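Local coordinates for purine-binding protein BAB2_0673 (Brucella melitensis biovar Abortus, PDB 3S99), which binds adenine and probably other purines such as guanine, and may belong to an ABC-type uptake system for these bases, at residues 100-105 / 123-128; 260-265 / 272-277; 327-330 / 334-337; 131-136 / 314-319. All blocks are in the same frame, centred on the assembly; numbering follows the deposited sequence.

From the N terminus, contact 1 closes the first loop, 100-128, by setting helix 98-105 against strand 125-130. Contact 4 sets the start of helix 132-146 against the loop after helix 295-310, closing a long loop that runs through the second lobe, visits the first lobe, where contact 2 lies, and returns. Contact 2 (260-265 with 272-277) is nested inside it; its strand segment joins the same sheet as contact 1, beside strand 125-130. Contact 3 follows in series, joining strand 327-329 to the lead-in of helix 337-341; no two loops cross. Contacts 3 and 4 meet through the R131-D337 salt bridge and the A335-F316 backbone bond, while W277 of contact 2 touches both.

Contact 1. Residues 100-105 / 123-128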
loop_
_atom_site.group_PDB
_atom_site.type_symbol
_atom_site.label_atom_id
_atom_site.label_comp_id
_atom_site.label_asym_id
_atom_site.label_seq_id
_atom_site.Cartn_x
_atom_site.Cartn_y
_atom_site.Cartn_z
ATOM N N PRO A 100 -1.460 2.218 -19.351
ATOM C CA PRO A 100 -2.400 3.228 -19.838
ATOM C C PRO A 100 -1.887 4.662 -19.694
ATOM O O PRO A 100 -2.093 5.458 -20.595
ATOM C CB PRO A 100 -3.609 3.012 -18.947
ATOM C CG PRO A 100 -3.636 1.550 -18.744
ATOM C CD PRO A 100 -2.163 1.173 -18.579
ATOM N N THR A 101 -1.174 4.963 -18.596
ATOM C CA THR A 101 -0.688 6.330 -18.376
ATOM C C THR A 101 0.471 6.644 -19.328
ATOM O O THR A 101 0.554 7.746 -19.871
ATOM C CB THR A 101 -0.236 6.526 -16.913
ATOM O OG1 THR A 101 -1.315 6.186 -16.013
ATOM C CG2 THR A 101 0.234 7.965 -16.679
ATOM N N VAL A 102 1.363 5.677 -19.528
ATOM C CA VAL A 102 2.470 5.837 -20.480
ATOM C C VAL A 102 1.906 6.077 -21.890
ATOM O O VAL A 102 2.359 6.962 -22.608
ATOM C CB VAL A 102 3.423 4.616 -20.477
ATOM C CG1 VAL A 102 4.420 4.689 -21.639
ATOM C CG2 VAL A 102 4.160 4.479 -19.125
ATOM N N LYS A 103 0.901 5.311 -22.265
ATOM C CA LYS A 103 0.303 5.455 -23.576
ATOM C C LYS A 103 -0.360 6.801 -23.752
ATOM O O LYS A 103 -0.118 7.480 -24.772
ATOM C CB LYS A 103 -0.715 4.365 -23.864
ATOM C CG LYS A 103 -1.333 4.457 -25.285
ATOM C CD LYS A 103 -2.527 3.519 -25.439
ATOM C CE LYS A 103 -3.306 3.757 -26.755
ATOM N NZ LYS A 103 -3.937 2.472 -27.222
ATOM N N VAL A 104 -1.209 7.178 -22.796
ATOM C CA VAL A 104 -1.976 8.400 -22.941
ATOM C C VAL A 104 -1.068 9.621 -22.885
ATOM O O VAL A 104 -1.258 10.569 -23.624
ATOM C CB VAL A 104 -3.121 8.516 -21.906
ATOM C CG1 VAL A 104 -3.758 9.885 -21.996
ATOM C CG2 VAL A 104 -4.164 7.377 -22.134
ATOM N N ALA A 105 -0.072 9.584 -22.011
ATOM C CA ALA A 105 0.882 10.703 -21.862
ATOM C C ALA A 105 1.530 11.136 -23.167
ATOM O O ALA A 105 1.837 12.308 -23.354
ATOM C CB ALA A 105 1.998 10.319 -20.834
ATOM N N ASP A 123 8.998 11.853 -20.373
ATOM C CA ASP A 123 9.305 13.287 -20.214
ATOM C C ASP A 123 8.228 14.118 -19.504
ATOM O O ASP A 123 8.543 15.140 -18.877
ATOM C CB ASP A 123 9.725 13.930 -21.538
ATOM C CG ASP A 123 8.669 13.787 -22.651
ATOM O OD1 ASP A 123 7.484 13.898 -22.348
ATOM O OD2 ASP A 123 9.026 13.539 -23.843
ATOM N N ASN A 124 6.967 13.687 -19.617
ATOM C CA ASN A 124 5.832 14.296 -18.923
ATOM C C ASN A 124 5.064 13.340 -17.968
ATOM O O ASN A 124 3.854 13.516 -17.757
ATOM C CB ASN A 124 4.844 14.874 -19.942
ATOM C CG ASN A 124 4.135 13.798 -20.774
ATOM O OD1 ASN A 124 4.650 12.692 -20.962
ATOM N ND2 ASN A 124 2.944 14.140 -21.293
ATOM N N MET A 125 5.753 12.337 -17.429
ATOM C CA MET A 125 5.157 11.332 -16.524
ATOM C C MET A 125 6.161 10.978 -15.408
ATOM O O MET A 125 7.258 10.538 -15.704
ATOM C CB MET A 125 4.841 10.038 -17.280
ATOM C CG MET A 125 4.131 8.974 -16.454
ATOM S SD MET A 125 4.015 7.434 -17.389
ATOM C CE MET A 125 3.590 6.300 -16.055
ATOM N N SER A 126 5.730 11.158 -14.162
ATOM C CA SER A 126 6.428 10.762 -12.973
ATOM C C SER A 126 5.777 9.508 -12.401
ATOM O O SER A 126 4.623 9.175 -12.708
ATOM C CB SER A 126 6.412 11.895 -11.929
ATOM O OG SER A 126 7.195 12.990 -12.358
ATOM N N ALA A 127 6.534 8.832 -11.557
ATOM C CA ALA A 127 6.124 7.615 -10.900
ATOM C C ALA A 127 6.401 7.791 -9.439
ATOM O O ALA A 127 7.533 8.058 -9.013
ATOM C CB ALA A 127 6.905 6.369 -11.437
ATOM N N TYR A 128 5.382 7.559 -8.642
ATOM C CA TYR A 128 5.522 7.717 -7.231
ATOM C C TYR A 128 5.112 6.454 -6.511
ATOM O O TYR A 128 3.955 6.019 -6.566
ATOM C CB TYR A 128 4.805 8.992 -6.769
ATOM C CG TYR A 128 3.266 9.001 -6.895
ATOM C CD1 TYR A 128 2.643 9.300 -8.096
ATOM C CD2 TYR A 128 2.457 8.717 -5.796
ATOM C CE1 TYR A 128 1.256 9.317 -8.199
ATOM C CE2 TYR A 128 1.088 8.720 -5.893
ATOM C CZ TYR A 128 0.485 9.042 -7.099
ATOM O OH TYR A 128 -0.886 9.072 -7.200
#
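M125 and N124 meet helix 98-105 in a buried helix-on-sheet contact, apolar along most of its length and polar at one end, in the lobe built on the six-stranded parallel sheet. M125 buries the most surface here. Its CG lies anti to the backbone N (chi1 -176°) and the chain runs on extended, carrying the thioether up to the helix. There M125 SD rests 3.4 Å from V102 CG2, the two side chains crossing at about a right angle. M125 CE reaches further, 3.6 Å from V102 CG2 and 3.8 Å from T101 CG2, so the sulfur and terminal methyl lie across two consecutive helical residues. T101 offers its methyl to this contact while its hydroxyl is engaged with Y97 O and T92 OG1. The polar end is one nearly straight hydrogen bond: N124 ND2 donates to A105 O at 3.0 Å and 164°, the acceptor lying close to the amide plane. The same ND2 also bonds V111 O, so the amide nitrogen is gripped by two backbone carbonyls, of A105 and V111, and N124 OD1 sits 3.6 Å from A105 CB. F113 of strand 112-116 packs on T101 and A105 and bonds the backbone of N124. Behind the helix, P100 and V104 pack on helix 73-84, while A127 pairs through its backbone with Q274 and I276 of the neighbouring edge strand, 275-278.

Contact 2. Residues 260-265 / 272-277; sequences IDRAKA and KSQNIW
R262 and Q274 form a guanidinium-amide stack between helix 256-268 and the lead-in to edge strand 275-278, where the chain has come back from the second lobe to complete the first lobe's parallel sheet. Such return crossings between lobes are a feature of the type I periplasmic binding fold. The stacking comes first: the two flat groups lie 9° from parallel, with Q274 NE2 over the centre of the guanidinium and 3.6 Å from R262 CZ. Bends at chi2 (-53°) and chi3 fold the arginine so that its flat end meets the amide arriving from the opposite direction. Direct hydrogen bonding is confined to the guanidinium edge, where R262 NH2 donates to K272 O at 2.8 Å and 152°; the donor stands above the carbonyl plane. Beyond the two segments, E114 forms a salt bridge with R262 NE, S126 OG takes a weak bond from NH2, and W271 adds a cation-pi contact. Two waters also bridge the segments. One accepts from both R262 NH1 and K272 N, each at 2.8 Å. Another donates to D261 OD2 at 2.8 Å and accepts from Q274 NE2 at 3.2 Å.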
loop_
_atom_site.group_PDB
_atom_site.type_symbol
_atom_site.label_atom_id
_atom_site.label_comp_id
_atom_site.label_asym_id
_atom_site.label_seq_id
_atom_site.Cartn_x
_atom_site.Cartn_y
_atom_site.Cartn_z
ATOM N N ILE A 260 0.477 18.071 -2.937
ATOM C CA ILE A 260 0.619 19.519 -2.843
ATOM C C ILE A 260 1.934 19.954 -3.518
ATOM O O ILE A 260 1.928 20.878 -4.318
ATOM C CB ILE A 260 0.530 19.972 -1.377
ATOM C CG1 ILE A 260 -0.914 19.804 -0.869
ATOM C CG2 ILE A 260 1.009 21.455 -1.218
ATOM C CD1 ILE A 260 -1.064 19.707 0.631
ATOM N N ASP A 261 3.042 19.278 -3.214
ATOM C CA ASP A 261 4.352 19.661 -3.781
ATOM C C ASP A 261 4.337 19.643 -5.324
ATOM O O ASP A 261 4.746 20.596 -5.964
ATOM C CB ASP A 261 5.465 18.752 -3.242
ATOM C CG ASP A 261 6.831 19.062 -3.867
ATOM O OD1 ASP A 261 7.348 20.158 -3.622
ATOM O OD2 ASP A 261 7.360 18.217 -4.635
ATOM N N ARG A 262 3.793 18.580 -5.903
ATOM C CA ARG A 262 3.718 18.431 -7.348
ATOM C C ARG A 262 2.776 19.422 -8.005
ATOM O O ARG A 262 3.080 19.905 -9.083
ATOM C CB ARG A 262 3.322 16.988 -7.719
ATOM C CG ARG A 262 4.237 15.935 -7.124
ATOM C CD ARG A 262 5.730 16.183 -7.424
ATOM N NE ARG A 262 6.088 15.810 -8.806
ATOM C CZ ARG A 262 7.169 16.223 -9.439
ATOM N NH1 ARG A 262 7.991 17.067 -8.856
ATOM N NH2 ARG A 262 7.428 15.790 -10.668
ATOM N N ALA A 263 1.650 19.753 -7.355
ATOM C CA ALA A 263 0.745 20.789 -7.876
ATOM C C ALA A 263 1.422 22.154 -7.847
ATOM O O ALA A 263 1.339 22.922 -8.828
ATOM C CB ALA A 263 -0.571 20.823 -7.089
ATOM N N LYS A 264 2.140 22.432 -6.756
ATOM C CA LYS A 264 2.948 23.656 -6.648
ATOM C C LYS A 264 4.000 23.731 -7.764
ATOM O O LYS A 264 4.207 24.790 -8.365
ATOM C CB LYS A 264 3.664 23.706 -5.300
ATOM C CG LYS A 264 2.814 24.236 -4.139
ATOM C CD LYS A 264 3.560 24.077 -2.819
ATOM C CE LYS A 264 2.737 24.593 -1.654
ATOM N NZ LYS A 264 3.553 24.690 -0.439
ATOM N N ALA A 265 4.630 22.582 -8.055
ATOM C CA ALA A 265 5.648 22.502 -9.097
ATOM C C ALA A 265 5.040 22.777 -10.475
ATOM O O ALA A 265 5.672 23.413 -11.304
ATOM C CB ALA A 265 6.376 21.138 -9.058
ATOM N N LYS A 272 9.247 18.576 -13.108
ATOM C CA LYS A 272 10.029 17.723 -13.978
ATOM C C LYS A 272 9.791 16.255 -13.617
ATOM O O LYS A 272 9.578 15.898 -12.422
ATOM C CB LYS A 272 11.505 18.083 -13.824
ATOM C CG LYS A 272 11.886 19.490 -14.334
ATOM C CD LYS A 272 13.388 19.852 -14.057
ATOM C CE LYS A 272 13.604 20.197 -12.590
ATOM N NZ LYS A 272 12.883 21.491 -12.245
ATOM N N SER A 273 9.900 15.403 -14.637
ATOM C CA SER A 273 9.714 13.956 -14.506
ATOM C C SER A 273 10.708 13.362 -13.518
ATOM O O SER A 273 11.885 13.734 -13.513
ATOM C CB SER A 273 9.901 13.297 -15.883
ATOM O OG SER A 273 9.941 11.886 -15.826
ATOM N N GLN A 274 10.206 12.462 -12.669
ATOM C CA GLN A 274 10.985 11.794 -11.647
ATOM C C GLN A 274 10.320 10.468 -11.300
ATOM O O GLN A 274 9.075 10.311 -11.388
ATOM C CB GLN A 274 11.079 12.659 -10.363
ATOM C CG GLN A 274 9.718 12.835 -9.635
ATOM C CD GLN A 274 9.816 13.778 -8.460
ATOM O OE1 GLN A 274 10.722 14.582 -8.395
ATOM N NE2 GLN A 274 8.856 13.720 -7.567
ATOM N N ASN A 275 11.150 9.521 -10.906
ATOM C CA ASN A 275 10.749 8.219 -10.379
ATOM C C ASN A 275 11.267 8.148 -8.928
ATOM O O ASN A 275 12.488 8.256 -8.663
ATOM C CB ASN A 275 11.359 7.123 -11.280
ATOM C CG ASN A 275 11.301 5.731 -10.679
ATOM O OD1 ASN A 275 11.339 5.541 -9.456
ATOM N ND2 ASN A 275 11.251 4.731 -11.553
ATOM N N ILE A 276 10.350 7.959 -7.995
ATOM C CA ILE A 276 10.702 7.941 -6.574
ATOM C C ILE A 276 10.087 6.737 -5.868
ATOM O O ILE A 276 8.984 6.270 -6.204
ATOM C CB ILE A 276 10.288 9.291 -5.862
ATOM C CG1 ILE A 276 8.779 9.568 -5.965
ATOM C CG2 ILE A 276 11.028 10.456 -6.469
ATOM C CD1 ILE A 276 8.016 9.219 -4.738
ATOM N N TRP A 277 10.810 6.226 -4.886
ATOM C CA TRP A 277 10.293 5.180 -4.051
ATOM C C TRP A 277 10.663 5.548 -2.653
ATOM O O TRP A 277 11.846 5.491 -2.262
ATOM C CB TRP A 277 10.862 3.817 -4.453
ATOM C CG TRP A 277 10.114 2.648 -3.860
ATOM C CD1 TRP A 277 8.911 2.673 -3.218
ATOM C CD2 TRP A 277 10.510 1.280 -3.915
ATOM N NE1 TRP A 277 8.528 1.397 -2.861
ATOM C CE2 TRP A 277 9.492 0.519 -3.282
ATOM C CE3 TRP A 277 11.623 0.615 -4.438
ATOM C CZ2 TRP A 277 9.554 -0.876 -3.157
ATOM C CZ3 TRP A 277 11.676 -0.808 -4.324
ATOM C CH2 TRP A 277 10.649 -1.518 -3.656
HETATM O O HOH W 1 8.617 15.748 -5.153
HETATM O O HOH W 2 10.012 18.197 -10.411
#

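Contact 3. Residues 327-330 / 334-337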
loop_
_atom_site.group_PDB
_atom_site.type_symbol
_atom_site.label_atom_id
_atom_site.label_comp_id
_atom_site.label_asym_id
_atom_site.label_seq_id
_atom_site.Cartn_x
_atom_site.Cartn_y
_atom_site.Cartn_z
ATOM N N GLU A 327 19.419 -19.877 -0.533
ATOM C CA GLU A 327 19.727 -18.603 0.137
ATOM C C GLU A 327 19.308 -17.434 -0.778
ATOM O O GLU A 327 19.408 -17.519 -2.012
ATOM C CB GLU A 327 21.222 -18.514 0.500
ATOM C CG GLU A 327 21.597 -17.394 1.498
ATOM C CD GLU A 327 23.115 -17.106 1.547
ATOM O OE1 GLU A 327 23.694 -16.833 0.471
ATOM O OE2 GLU A 327 23.730 -17.147 2.652
ATOM N N TRP A 328 18.784 -16.369 -0.184
ATOM C CA TRP A 328 18.555 -15.144 -0.948
ATOM C C TRP A 328 19.602 -14.133 -0.548
ATOM O O TRP A 328 20.393 -13.719 -1.379
ATOM C CB TRP A 328 17.132 -14.595 -0.784
ATOM C CG TRP A 328 16.954 -13.230 -1.360
ATOM C CD1 TRP A 328 17.651 -12.684 -2.401
ATOM C CD2 TRP A 328 16.016 -12.225 -0.929
ATOM N NE1 TRP A 328 17.212 -11.407 -2.636
ATOM C CE2 TRP A 328 16.213 -11.099 -1.744
ATOM C CE3 TRP A 328 15.036 -12.173 0.070
ATOM C CZ2 TRP A 328 15.464 -9.936 -1.604
ATOM C CZ3 TRP A 328 14.303 -11.025 0.224
ATOM C CH2 TRP A 328 14.521 -9.908 -0.613
ATOM N N LEU A 329 19.630 -13.770 0.723
ATOM C CA LEU A 329 20.530 -12.731 1.182
ATOM C C LEU A 329 21.446 -13.252 2.273
ATOM O O LEU A 329 20.999 -13.953 3.196
ATOM C CB LEU A 329 19.750 -11.515 1.712
ATOM C CG LEU A 329 18.880 -10.791 0.680
ATOM C CD1 LEU A 329 17.898 -9.831 1.365
ATOM C CD2 LEU A 329 19.754 -10.070 -0.353
ATOM N N LYS A 330 22.722 -12.872 2.169
ATOM C CA LYS A 330 23.747 -13.269 3.137
ATOM C C LYS A 330 23.553 -12.456 4.405
ATOM O O LYS A 330 22.970 -11.389 4.362
ATOM C CB LYS A 330 25.163 -13.025 2.567
ATOM N N LYS A 334 21.799 -6.248 2.471
ATOM C CA LYS A 334 20.558 -5.559 2.144
ATOM C C LYS A 334 20.154 -5.861 0.702
ATOM O O LYS A 334 20.992 -5.841 -0.186
ATOM C CB LYS A 334 20.789 -4.046 2.356
ATOM C CG LYS A 334 19.605 -3.069 2.113
ATOM C CD LYS A 334 20.091 -1.666 2.534
ATOM C CE LYS A 334 19.463 -0.475 1.826
ATOM N NZ LYS A 334 20.109 0.762 2.400
ATOM N N ALA A 335 18.859 -6.113 0.470
ATOM C CA ALA A 335 18.329 -6.286 -0.889
ATOM C C ALA A 335 18.547 -5.068 -1.778
ATOM O O ALA A 335 18.520 -3.932 -1.292
ATOM C CB ALA A 335 16.841 -6.606 -0.855
ATOM N N ASP A 336 18.744 -5.312 -3.074
ATOM C CA ASP A 336 18.675 -4.239 -4.068
ATOM C C ASP A 336 17.217 -3.973 -4.369
ATOM O O ASP A 336 16.424 -4.907 -4.511
ATOM C CB ASP A 336 19.328 -4.614 -5.389
ATOM C CG ASP A 336 20.819 -4.797 -5.286
ATOM O OD1 ASP A 336 21.420 -4.453 -4.247
ATOM O OD2 ASP A 336 21.383 -5.315 -6.270
ATOM N N ASP A 337 16.901 -2.697 -4.540
ATOM C CA ASP A 337 15.546 -2.269 -4.848
ATOM C C ASP A 337 15.071 -2.893 -6.139
ATOM O O ASP A 337 13.916 -3.240 -6.261
ATOM C CB ASP A 337 15.471 -0.744 -4.976
ATOM C CG ASP A 337 15.423 -0.021 -3.615
ATOM O OD1 ASP A 337 15.359 -0.649 -2.540
ATOM O OD2 ASP A 337 15.415 1.220 -3.632
#
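W328 and L329, the paired residues of a classic beta bulge in strand 327-329, close over A335 at the end of the short connection to helix 337-341. Both bulge residues face I320 of the antiparallel partner strand 320-321, and both also reach the incoming loop. The contact is small and apolar. A335 has the largest share: its CB lies 3.7 Å from W328 CZ2 and 4.0 Å from W328 CH2, meeting the six-membered part of the indole at an oblique approach. L329 comes at the same residue from its backbone side, with CD1 3.9 Å from A335 N and 4.1 Å from A335 CB. The second methyl, L329 CD2, is 4.1 Å from A335 CA, so the forked end of the leucine touches both the main chain and the methyl of A335. The two bulge side chains also pack on each other, L329 CG sitting 3.5 Å above the centre of the indole plane. With its CG anti to the backbone N (chi1 170°), W328 lays its ring beneath that leucine. F345 meets the indole edge-to-face, and L340 of helix 337-341 touches both W328 and A335. Segment 334-337 is further held by the backbone bond of A335 to F316, while E333 OE1 accepts from K330 N. D336 then takes the N-cap position of helix 337-341 without a side-chain capping bond. Two residues, W328 and L329, set opposite the single residue I320 of the partner strand are the mark of the classic beta bulge.

Contact 4. Residues 131-136 / 314-319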
loop_
_atom_site.group_PDB
_atom_site.type_symbol
_atom_site.label_atom_id
_atom_site.label_comp_id
_atom_site.label_asym_id
_atom_site.label_seq_id
_atom_site.Cartn_x
_atom_site.Cartn_y
_atom_site.Cartn_z
ATOM N N ARG A 131 7.251 2.629 0.024
ATOM C CA ARG A 131 7.740 1.382 0.601
ATOM C C ARG A 131 6.749 0.843 1.647
ATOM O O ARG A 131 7.068 0.804 2.850
ATOM C CB ARG A 131 9.097 1.597 1.266
ATOM C CG ARG A 131 10.174 2.081 0.321
ATOM C CD ARG A 131 11.557 2.074 0.974
ATOM N NE ARG A 131 12.545 2.651 0.070
ATOM C CZ ARG A 131 13.233 1.991 -0.858
ATOM N NH1 ARG A 131 13.110 0.685 -1.002
ATOM N NH2 ARG A 131 14.076 2.650 -1.660
ATOM N N PHE A 132 5.559 0.433 1.191
ATOM C CA PHE A 132 4.554 -0.074 2.109
ATOM C C PHE A 132 5.068 -1.231 2.988
ATOM O O PHE A 132 4.639 -1.406 4.113
ATOM C CB PHE A 132 3.332 -0.595 1.362
ATOM C CG PHE A 132 2.798 0.333 0.297
ATOM C CD1 PHE A 132 2.099 1.473 0.635
ATOM C CD2 PHE A 132 2.979 0.045 -1.041
ATOM C CE1 PHE A 132 1.597 2.295 -0.338
ATOM C CE2 PHE A 132 2.452 0.874 -2.029
ATOM C CZ PHE A 132 1.769 2.007 -1.660
ATOM N N TYR A 133 5.968 -2.026 2.450
ATOM C CA TYR A 133 6.526 -3.194 3.145
ATOM C C TYR A 133 7.262 -2.808 4.441
ATOM O O TYR A 133 7.500 -3.670 5.297
ATOM C CB TYR A 133 7.447 -3.989 2.199
ATOM C CG TYR A 133 8.749 -3.270 1.890
ATOM C CD1 TYR A 133 8.931 -2.588 0.705
ATOM C CD2 TYR A 133 9.786 -3.247 2.820
ATOM C CE1 TYR A 133 10.132 -1.907 0.443
ATOM C CE2 TYR A 133 10.969 -2.564 2.568
ATOM C CZ TYR A 133 11.128 -1.911 1.372
ATOM O OH TYR A 133 12.295 -1.234 1.171
ATOM N N GLU A 134 7.600 -1.534 4.614
ATOM C CA GLU A 134 8.190 -1.088 5.858
ATOM C C GLU A 134 7.170 -1.175 6.984
ATOM O O GLU A 134 7.481 -1.681 8.052
ATOM C CB GLU A 134 8.768 0.320 5.736
ATOM C CG GLU A 134 10.026 0.393 4.878
ATOM C CD GLU A 134 10.630 1.808 4.783
ATOM O OE1 GLU A 134 9.911 2.772 5.049
ATOM O OE2 GLU A 134 11.828 1.953 4.434
ATOM N N GLY A 135 5.925 -0.765 6.704
ATOM C CA GLY A 135 4.814 -0.905 7.638
ATOM C C GLY A 135 4.466 -2.351 7.882
ATOM O O GLY A 135 4.098 -2.724 8.984
ATOM N N ARG A 136 4.573 -3.182 6.858
ATOM C CA ARG A 136 4.274 -4.588 7.018
ATOM C C ARG A 136 5.195 -5.236 8.058
ATOM O O ARG A 136 4.783 -6.148 8.778
ATOM C CB ARG A 136 4.461 -5.313 5.698
ATOM C CG ARG A 136 3.467 -4.900 4.621
ATOM C CD ARG A 136 2.124 -5.501 4.878
ATOM N NE ARG A 136 1.196 -5.133 3.808
ATOM C CZ ARG A 136 -0.103 -5.359 3.814
ATOM N NH1 ARG A 136 -0.699 -5.931 4.840
ATOM N NH2 ARG A 136 -0.818 -4.987 2.760
ATOM N N ASN A 314 16.331 -2.263 7.705
ATOM C CA ASN A 314 15.725 -2.571 6.441
ATOM C C ASN A 314 15.245 -4.007 6.508
ATOM O O ASN A 314 16.053 -4.933 6.542
ATOM C CB ASN A 314 16.720 -2.365 5.295
ATOM C CG ASN A 314 17.114 -0.903 5.139
ATOM O OD1 ASN A 314 18.258 -0.518 5.409
ATOM N ND2 ASN A 314 16.165 -0.077 4.720
ATOM N N PRO A 315 13.918 -4.196 6.530
ATOM C CA PRO A 315 13.284 -5.498 6.555
ATOM C C PRO A 315 13.976 -6.524 5.680
ATOM O O PRO A 315 14.185 -7.647 6.137
ATOM C CB PRO A 315 11.865 -5.205 6.017
ATOM C CG PRO A 315 11.581 -3.868 6.506
ATOM C CD PRO A 315 12.912 -3.120 6.415
ATOM N N PHE A 316 14.345 -6.164 4.450
ATOM C CA PHE A 316 15.017 -7.110 3.563
ATOM C C PHE A 316 16.535 -7.070 3.699
ATOM O O PHE A 316 17.239 -6.632 2.802
ATOM C CB PHE A 316 14.585 -6.883 2.136
ATOM C CG PHE A 316 13.095 -7.102 1.925
ATOM C CD1 PHE A 316 12.529 -8.365 2.143
ATOM C CD2 PHE A 316 12.272 -6.069 1.545
ATOM C CE1 PHE A 316 11.196 -8.557 1.957
ATOM C CE2 PHE A 316 10.919 -6.274 1.350
ATOM C CZ PHE A 316 10.396 -7.524 1.551
ATOM N N THR A 317 17.004 -7.549 4.847
ATOM C CA THR A 317 18.435 -7.654 5.184
ATOM C C THR A 317 18.688 -9.063 5.696
ATOM O O THR A 317 18.018 -9.505 6.623
ATOM C CB THR A 317 18.824 -6.656 6.291
ATOM O OG1 THR A 317 18.486 -5.331 5.857
ATOM C CG2 THR A 317 20.357 -6.730 6.623
ATOM N N GLY A 318 19.647 -9.752 5.094
ATOM C CA GLY A 318 19.949 -11.143 5.426
ATOM C C GLY A 318 20.409 -11.393 6.861
ATOM O O GLY A 318 20.664 -10.454 7.611
ATOM N N PRO A 319 20.502 -12.672 7.261
ATOM C CA PRO A 319 20.331 -13.867 6.431
ATOM C C PRO A 319 18.859 -14.105 6.111
ATOM O O PRO A 319 18.030 -13.966 7.010
ATOM C CB PRO A 319 20.880 -14.980 7.329
ATOM C CG PRO A 319 20.584 -14.524 8.706
ATOM C CD PRO A 319 20.657 -13.020 8.689
HETATM O O HOH W 3 13.744 -0.598 4.026
#
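Y133, P315 and F316 bury the most surface where the beginning of helix 132-146 meets the loop that follows helix 295-310. F316 comes over one face of the tyrosine ring, its CE2 standing 3.5 Å above the plane and shifted toward the rim; the closest approach is F316 CE2 to Y133 CD2 at 3.6 Å. The rings are inclined at 49° with centroids 5.1 Å apart, an oblique aromatic pair. P315 uses the edge of the same ring instead: its CG lies near the ring plane, 4.1 Å from Y133 CD2, and also brushes E134 CA. Y133 CG sits between the backbone N and the carbonyl carbon (chi1 71°), which turns the ring toward this loop, where the phenol end is held by polar partners. R131 NH1 donates to Y133 OH at 3.0 Å, and R131 NH2 forms a salt bridge with D337. A water lies 3.3 Å from Y133 OH, donates to E134 OE2 and accepts from N314 ND2 at 2.6 Å, linking the two segments beside the apolar patch. E134 OE1 is engaged by M280 N, and a magnesium ion lies about 5 Å from the E134 side chain. L340 touches both aromatic rings, and helix 161-175 packs against Y133, P315 and F316. The loop bends at F316 in an inverse gamma turn, while the helix opens just after a lobe-to-lobe crossing of the kind found in type I periplasmic binding proteins.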